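Local structure of Lin1840 protein (4ZOC) at residues A167-Y172 with A229-V234. The protein is a family 3 beta-glucosidase that probably releases beta-D-glucose from the non-reducing ends of glucosides and takes part in beta-1,2-glucan metabolism. The protein carries 2 engineered substitutions. Residues are numbered along the deposited sequence; the frame is centred on the assembly and turned at random.
Sequences AMVDGY and AGAKLV
The peptide plane joining G230 to A231 has the CG1 methyl of V169 over one face, almost straight above its nitrogen, with V169 CG1 3.9 Å from A231 N. The oxygen of the same peptide, G230 O, accepts a hydrogen bond from Q173 NE2, one helical turn beyond V169. The preceding peptide also turns a face to this methyl: V169 CG1 lies 4.2 Å from A229 O, above the carbonyl plane, so the oxygen meets carbon by plain van der Waals contact. A chi1 of 170° sets CG1 anti to the backbone N of V169 and aims it at the turn; the other branch, CG2, reaches the methyl of A231 alongside, with V169 CG2 4.2 Å from A231 CB. The A229 methyl borders the patch at 4.6 Å from V169 CG1. One valine thus carries the whole contact from its helix, burying 115 Å² in all. The turn it covers is a Schellman motif ending helix 221-228, with G230 at a positive phi of 106°. Q173 clasps the turn a second time, its OE1 taking the N-H of K232, so a single glutamine side chain holds the backbone of the turn at two points, next to the apolar patch. In the TIM barrel of this N-terminal domain, helix 158-173 precedes strand 187-193, and the 229-232 turn leads into the adjacent parallel strand 233-236. A231 also packs on V190 of strand 187-193, V169 touches P137, and M168 and Y172 of the same helix turn to helix 112-128, joining the contact to the barrel's outer layer.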
loop_
_atom_site.group_PDB
_atom_site.type_symbol
_atom_site.label_atom_id
_atom_site.label_comp_id
_atom_site.label_asym_id
_atom_site.label_seq_id
_atom_site.Cartn_x
_atom_site.Cartn_y
_atom_site.Cartn_z
ATOM N N ALA A 167 6.503 -22.223 18.308
ATOM C CA ALA A 167 5.645 -23.011 19.162
ATOM C C ALA A 167 4.732 -23.974 18.405
ATOM O O ALA A 167 4.571 -25.119 18.854
ATOM C CB ALA A 167 4.871 -22.098 20.094
ATOM N N MET A 168 4.185 -23.550 17.246
ATOM C CA MET A 168 3.312 -24.449 16.458
ATOM C C MET A 168 4.092 -25.620 15.889
ATOM O O MET A 168 3.665 -26.794 15.995
ATOM C CB MET A 168 2.664 -23.716 15.319
ATOM C CG MET A 168 1.471 -22.889 15.631
ATOM S SD MET A 168 0.369 -22.645 14.169
ATOM C CE MET A 168 -0.324 -21.157 14.861
ATOM N N VAL A 169 5.275 -25.315 15.345
ATOM C CA VAL A 169 6.132 -26.382 14.775
ATOM C C VAL A 169 6.464 -27.424 15.865
ATOM O O VAL A 169 6.359 -28.629 15.644
ATOM C CB VAL A 169 7.402 -25.791 14.161
ATOM C CG1 VAL A 169 8.402 -26.918 13.800
ATOM C CG2 VAL A 169 7.070 -24.973 12.933
ATOM N N ASP A 170 6.856 -26.943 17.051
ATOM C CA ASP A 170 7.174 -27.815 18.176
ATOM C C ASP A 170 5.936 -28.672 18.567
ATOM O O ASP A 170 6.027 -29.870 18.784
ATOM C CB ASP A 170 7.628 -26.955 19.330
ATOM C CG ASP A 170 8.092 -27.767 20.519
ATOM O OD1 ASP A 170 8.626 -28.901 20.353
ATOM O OD2 ASP A 170 7.936 -27.246 21.653
ATOM N N GLY A 171 4.775 -28.038 18.634
ATOM C CA GLY A 171 3.527 -28.741 18.945
ATOM C C GLY A 171 3.175 -29.829 17.947
ATOM O O GLY A 171 2.781 -30.986 18.315
ATOM N N TYR A 172 3.321 -29.520 16.665
ATOM C CA TYR A 172 2.957 -30.526 15.606
ATOM C C TYR A 172 3.962 -31.664 15.576
ATOM O O TYR A 172 3.574 -32.810 15.526
ATOM C CB TYR A 172 2.906 -29.903 14.207
ATOM C CG TYR A 172 1.792 -28.879 13.947
ATOM C CD1 TYR A 172 0.470 -29.188 14.183
ATOM C CD2 TYR A 172 2.060 -27.654 13.311
ATOM C CE1 TYR A 172 -0.537 -28.300 13.883
ATOM C CE2 TYR A 172 1.023 -26.751 13.061
ATOM C CZ TYR A 172 -0.267 -27.083 13.333
ATOM O OH TYR A 172 -1.289 -26.190 13.059
ATOM N N ALA A 229 13.836 -24.105 13.453
ATOM C CA ALA A 229 13.281 -24.940 14.489
ATOM C C ALA A 229 12.944 -26.355 13.978
ATOM O O ALA A 229 12.491 -27.157 14.761
ATOM C CB ALA A 229 12.026 -24.301 15.056
ATOM N N GLY A 230 13.119 -26.605 12.678
ATOM C CA GLY A 230 12.988 -27.946 12.119
ATOM C C GLY A 230 11.770 -28.241 11.316
ATOM O O GLY A 230 11.487 -29.431 11.070
ATOM N N ALA A 231 11.012 -27.200 10.913
ATOM C CA ALA A 231 9.818 -27.480 10.054
ATOM C C ALA A 231 10.196 -28.348 8.868
ATOM O O ALA A 231 11.167 -28.043 8.134
ATOM C CB ALA A 231 9.171 -26.194 9.552
ATOM N N LYS A 232 9.455 -29.428 8.638
ATOM C CA LYS A 232 9.845 -30.345 7.570
ATOM C C LYS A 232 9.660 -29.896 6.165
ATOM O O LYS A 232 10.479 -30.261 5.312
ATOM C CB LYS A 232 9.240 -31.717 7.797
ATOM C CG LYS A 232 9.900 -32.442 9.001
ATOM C CD LYS A 232 11.173 -33.085 8.540
ATOM C CE LYS A 232 11.990 -33.786 9.576
ATOM N NZ LYS A 232 13.270 -34.182 8.884
ATOM N N LEU A 233 8.575 -29.162 5.855
ATOM C CA LEU A 233 8.289 -28.740 4.494
ATOM C C LEU A 233 8.097 -27.208 4.431
ATOM O O LEU A 233 7.842 -26.587 5.457
ATOM C CB LEU A 233 7.002 -29.369 3.957
ATOM C CG LEU A 233 6.969 -30.899 3.736
ATOM C CD1 LEU A 233 6.668 -31.643 5.015
ATOM C CD2 LEU A 233 5.936 -31.224 2.646
ATOM N N VAL A 234 8.223 -26.648 3.253
ATOM C CA VAL A 234 7.846 -25.281 2.961
ATOM C C VAL A 234 6.923 -25.290 1.763
ATOM O O VAL A 234 7.107 -26.087 0.842
ATOM C CB VAL A 234 9.085 -24.421 2.707
ATOM C CG1 VAL A 234 8.721 -22.983 2.293
ATOM C CG2 VAL A 234 9.912 -24.377 3.955
#